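Local coordinates for G protein alpha subunit (Entamoeba histolytica, PDB 4FID) that probably acts as the guanine nucleotide-binding alpha subunit of a heterotrimeric G protein, relaying transmembrane signals, and holds GDP in this structure, at residues A[23-26]-A[27-31]; A[51-54]-A[55-59]. All coordinates share one frame; numbering follows the deposited sequence.

Contact 1 (A[23-26]-A[27-31]); sequences KQLK and ILFGG
L25 and F29, one helical turn apart, meet where helix 18-28 ends: L25 CD2 lies 3.8 Å from F29 CE2, in the plane of the ring and at its edge. F29 CG is anti to its own carbonyl carbon (chi1 -56°), which turns the ring back beside L25, while L28 CB lies over one face, offset toward the rim. Leucine suits the buried place of L25, which goes on to touch I315 and F319 of helix 312-332; F29, less enclosed, rests on V158. A second apolar touch runs up the neighbouring side, where the aliphatic CG of Q24 comes within 4.0 Å of L28 CD1. Q24 also brushes I315, and L28 packs on K316, so this flank of the turn faces the same helix.

The helix is the one that follows the P-loop in the Ras-like domain of G-alpha subunits, and its far end, carrying S19, binds GDP. K23 looks toward that end: its NZ makes a weak hydrogen bond to T146, and its side chain touches I142 and F33.

Backbone bonds show how the helix stops. I27 N donates to K23 O at 2.9 Å and L28 N to Q24 O at 3.0 Å, both in the ordinary i to i+4 pattern. L25 O then takes two donors, F29 N at 2.8 Å and G30 N at 3.3 Å, the latter in the carbonyl plane on a lone pair. F29 is the first residue to abandon helical angles, and G30, having no side chain, can pass close to K26 O as the chain turns away.

Contact 2 (A[51-54]-A[55-59]); sequences TCMR and TLIEQ
T55 reaches back one turn to T51 and grips a single carbonyl oxygen twice: T55 OG1 donates to T51 O at 2.9 Å and T55 N to the same atom at 3.0 Å, the two donors coming from opposite faces of the carbonyl plane. With OG1 beside its backbone N (chi1 -62°), the hydroxyl hangs toward the preceding turn, which is why threonine can settle its polar group within a helix.

The next bonds continue the turn. I57 N meets M53 O at 3.0 Å, and E58 N meets R54 O at 2.9 Å with an almost straight N-H...O angle (178°), whereas L56 N to C52 O is weak. On the inner side, M53, a selenomethionine, brings SE to 4.3 Å from L56 CD1 and CG to 4.4 Å from I57 CD1, both loose apolar contacts.

This is the long helix 42-62 of the all-helical domain, around which shorter helices gather. F123 of helix 119-124 touches C52, M53 and L56; I103 and Y107 of helix 101-108 touch M53 and L56 respectively; L97 of helix 90-99 meets M53 and I57. Unbranched, flexible M53 suits a place where all three meet it.

R54 leaves on another side, its chain extended from CG to NE, and its guanidinium NH2 and NH1 donate to the backbone oxygens of E75 and D80, tying the helix to the loop there.

How the contacts relate
Each contact is one continuous stretch built on i to i+4 backbone bonds, contact 2 wholly helical, contact 1 running off its helix end. They belong to different domains, contact 1 to the Ras-like domain and contact 2 to the all-helical domain, with centres about 33 Å apart. Each is partly buried. Contact 1 ends a helix, so one carbonyl takes two backbone donors and glycines follow; contact 2 is mid-helix, where the doubly used carbonyl takes a threonine hydroxyl as second donor. Their apolar sides serve different neighbours, helices 312-332 and 138-143 for 23-31 and a set of three helices for 51-59. The side chain of K23 lies nearer GDP, about 6 Å, than that of C52, about 9 Å.

Contact 1 (A[23-26]-A[27-31])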
loop_
_atom_site.group_PDB
_atom_site.type_symbol
_atom_site.label_atom_id
_atom_site.label_comp_id
_atom_site.label_asym_id
_atom_site.label_seq_id
_atom_site.Cartn_x
_atom_site.Cartn_y
_atom_site.Cartn_z
ATOM N N LYS A 23 7.122 3.286 6.255
ATOM C CA LYS A 23 6.722 4.107 7.394
ATOM C C LYS A 23 6.442 3.221 8.609
ATOM O O LYS A 23 6.750 3.567 9.744
ATOM C CB LYS A 23 5.485 4.939 7.056
ATOM C CG LYS A 23 5.789 6.213 6.312
ATOM C CD LYS A 23 4.528 6.823 5.760
ATOM C CE LYS A 23 4.856 7.913 4.750
ATOM N NZ LYS A 23 3.790 8.023 3.710
ATOM N N GLN A 24 5.871 2.062 8.347
ATOM C CA GLN A 24 5.509 1.145 9.403
ATOM C C GLN A 24 6.735 0.630 10.146
ATOM O O GLN A 24 6.689 0.415 11.356
ATOM C CB GLN A 24 4.702 -0.018 8.823
ATOM C CG GLN A 24 3.926 -0.787 9.848
ATOM C CD GLN A 24 2.810 0.020 10.472
ATOM O OE1 GLN A 24 1.681 0.037 9.971
ATOM N NE2 GLN A 24 3.111 0.680 11.590
ATOM N N LEU A 25 7.835 0.440 9.425
ATOM C CA LEU A 25 9.065 -0.073 10.033
ATOM C C LEU A 25 9.776 1.037 10.772
ATOM O O LEU A 25 10.439 0.785 11.781
ATOM C CB LEU A 25 10.002 -0.672 8.976
ATOM C CG LEU A 25 9.512 -1.945 8.278
ATOM C CD1 LEU A 25 10.383 -2.274 7.077
ATOM C CD2 LEU A 25 9.472 -3.100 9.263
ATOM N N LYS A 26 9.658 2.266 10.267
ATOM C CA LYS A 26 10.199 3.399 11.013
ATOM C C LYS A 26 9.433 3.565 12.326
ATOM O O LYS A 26 10.050 3.853 13.354
ATOM C CB LYS A 26 10.196 4.704 10.211
ATOM C CG LYS A 26 11.310 5.657 10.623
ATOM C CD LYS A 26 11.123 7.076 10.071
ATOM C CE LYS A 26 12.254 8.013 10.546
ATOM N NZ LYS A 26 12.012 9.467 10.319
ATOM N N ILE A 27 8.107 3.376 12.300
ATOM C CA ILE A 27 7.323 3.465 13.533
ATOM C C ILE A 27 7.724 2.348 14.503
ATOM O O ILE A 27 7.926 2.587 15.689
ATOM C CB ILE A 27 5.771 3.375 13.341
ATOM C CG1 ILE A 27 5.201 4.482 12.445
ATOM C CG2 ILE A 27 5.107 3.468 14.682
ATOM C CD1 ILE A 27 5.682 5.818 12.823
ATOM N N LEU A 28 7.836 1.126 13.985
ATOM C CA LEU A 28 8.048 -0.050 14.829
ATOM C C LEU A 28 9.467 -0.187 15.346
ATOM O O LEU A 28 9.678 -0.679 16.445
ATOM C CB LEU A 28 7.686 -1.333 14.075
ATOM C CG LEU A 28 6.220 -1.505 13.682
ATOM C CD1 LEU A 28 6.032 -2.658 12.685
ATOM C CD2 LEU A 28 5.394 -1.711 14.927
ATOM N N PHE A 29 10.446 0.218 14.547
ATOM C CA PHE A 29 11.827 -0.032 14.918
ATOM C C PHE A 29 12.688 1.224 14.875
ATOM O O PHE A 29 13.691 1.304 15.577
ATOM C CB PHE A 29 12.435 -1.121 14.034
ATOM C CG PHE A 29 11.668 -2.431 14.037
ATOM C CD1 PHE A 29 11.688 -3.265 15.145
ATOM C CD2 PHE A 29 10.967 -2.844 12.913
ATOM C CE1 PHE A 29 11.003 -4.474 15.139
ATOM C CE2 PHE A 29 10.292 -4.041 12.900
ATOM C CZ PHE A 29 10.304 -4.860 14.019
ATOM N N GLY A 30 12.312 2.192 14.039
ATOM C CA GLY A 30 12.977 3.484 14.023
ATOM C C GLY A 30 12.454 4.299 15.197
ATOM O O GLY A 30 12.005 3.737 16.194
ATOM N N GLY A 31 12.489 5.618 15.091
ATOM C CA GLY A 31 11.928 6.436 16.152
ATOM C C GLY A 31 10.561 7.029 15.840
ATOM O O GLY A 31 10.131 8.015 16.444
#

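Contact 2 (A[51-54]-A[55-59])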
loop_
_atom_site.group_PDB
_atom_site.type_symbol
_atom_site.label_atom_id
_atom_site.label_comp_id
_atom_site.label_asym_id
_atom_site.label_seq_id
_atom_site.Cartn_x
_atom_site.Cartn_y
_atom_site.Cartn_z
ATOM N N THR A 51 -11.639 15.719 -1.450
ATOM C CA THR A 51 -11.591 15.181 -2.807
ATOM C C THR A 51 -12.153 13.756 -2.893
ATOM O O THR A 51 -12.874 13.442 -3.835
ATOM C CB THR A 51 -10.181 15.303 -3.462
ATOM O OG1 THR A 51 -9.258 14.381 -2.866
ATOM C CG2 THR A 51 -9.650 16.714 -3.320
ATOM N N CYS A 52 -11.845 12.908 -1.908
ATOM C CA CYS A 52 -12.412 11.555 -1.848
ATOM C C CYS A 52 -13.928 11.565 -1.766
ATOM O O CYS A 52 -14.572 10.648 -2.263
ATOM C CB CYS A 52 -11.891 10.779 -0.640
ATOM S SG CYS A 52 -10.209 10.115 -0.747
HETATM N N MSE A 53 -14.500 12.585 -1.123
HETATM C CA MSE A 53 -15.950 12.667 -0.969
HETATM C C MSE A 53 -16.613 13.281 -2.191
HETATM O O MSE A 53 -17.704 12.865 -2.570
HETATM C CB MSE A 53 -16.356 13.413 0.312
HETATM C CG MSE A 53 -17.890 13.466 0.538
HETATM SE SE MSE A 53 -18.847 11.709 0.683
HETATM C CE MSE A 53 -18.277 11.100 2.449
ATOM N N ARG A 54 -15.954 14.257 -2.814
ATOM C CA ARG A 54 -16.397 14.751 -4.124
ATOM C C ARG A 54 -16.504 13.578 -5.088
ATOM O O ARG A 54 -17.498 13.446 -5.795
ATOM C CB ARG A 54 -15.437 15.804 -4.691
ATOM C CG ARG A 54 -15.489 17.141 -3.981
ATOM C CD ARG A 54 -14.461 18.117 -4.517
ATOM N NE ARG A 54 -14.585 19.416 -3.853
ATOM C CZ ARG A 54 -13.722 20.427 -3.968
ATOM N NH1 ARG A 54 -12.635 20.318 -4.729
ATOM N NH2 ARG A 54 -13.948 21.554 -3.303
ATOM N N THR A 55 -15.481 12.723 -5.094
ATOM C CA THR A 55 -15.452 11.514 -5.923
ATOM C C THR A 55 -16.717 10.671 -5.761
ATOM O O THR A 55 -17.328 10.273 -6.747
ATOM C CB THR A 55 -14.223 10.619 -5.575
ATOM O OG1 THR A 55 -13.014 11.331 -5.844
ATOM C CG2 THR A 55 -14.232 9.296 -6.367
ATOM N N LEU A 56 -17.090 10.376 -4.518
ATOM C CA LEU A 56 -18.282 9.567 -4.250
ATOM C C LEU A 56 -19.561 10.281 -4.697
ATOM O O LEU A 56 -20.441 9.660 -5.299
ATOM C CB LEU A 56 -18.378 9.147 -2.765
ATOM C CG LEU A 56 -17.527 7.973 -2.273
ATOM C CD1 LEU A 56 -17.423 7.884 -0.731
ATOM C CD2 LEU A 56 -18.071 6.677 -2.831
ATOM N N ILE A 57 -19.672 11.573 -4.404
ATOM C CA ILE A 57 -20.828 12.345 -4.886
ATOM C C ILE A 57 -20.966 12.271 -6.412
ATOM O O ILE A 57 -22.044 11.954 -6.927
ATOM C CB ILE A 57 -20.767 13.828 -4.467
ATOM C CG1 ILE A 57 -20.726 13.961 -2.946
ATOM C CG2 ILE A 57 -21.954 14.578 -5.017
ATOM C CD1 ILE A 57 -20.569 15.403 -2.438
ATOM N N GLU A 58 -19.875 12.566 -7.124
ATOM C CA GLU A 58 -19.833 12.437 -8.580
ATOM C C GLU A 58 -20.184 11.018 -9.057
ATOM O O GLU A 58 -21.043 10.832 -9.919
ATOM C CB GLU A 58 -18.470 12.869 -9.122
ATOM C CG GLU A 58 -18.205 12.456 -10.564
ATOM C CD GLU A 58 -16.774 12.744 -11.003
ATOM O OE1 GLU A 58 -16.352 12.220 -12.058
ATOM O OE2 GLU A 58 -16.071 13.493 -10.290
ATOM N N GLN A 59 -19.531 10.018 -8.491
ATOM C CA GLN A 59 -19.870 8.627 -8.794
ATOM C C GLN A 59 -21.328 8.252 -8.463
ATOM O O GLN A 59 -21.928 7.439 -9.157
ATOM C CB GLN A 59 -18.883 7.649 -8.123
ATOM C CG GLN A 59 -17.458 7.703 -8.684
ATOM C CD GLN A 59 -17.404 7.486 -10.200
ATOM O OE1 GLN A 59 -18.040 6.570 -10.743
ATOM N NE2 GLN A 59 -16.639 8.329 -10.888
#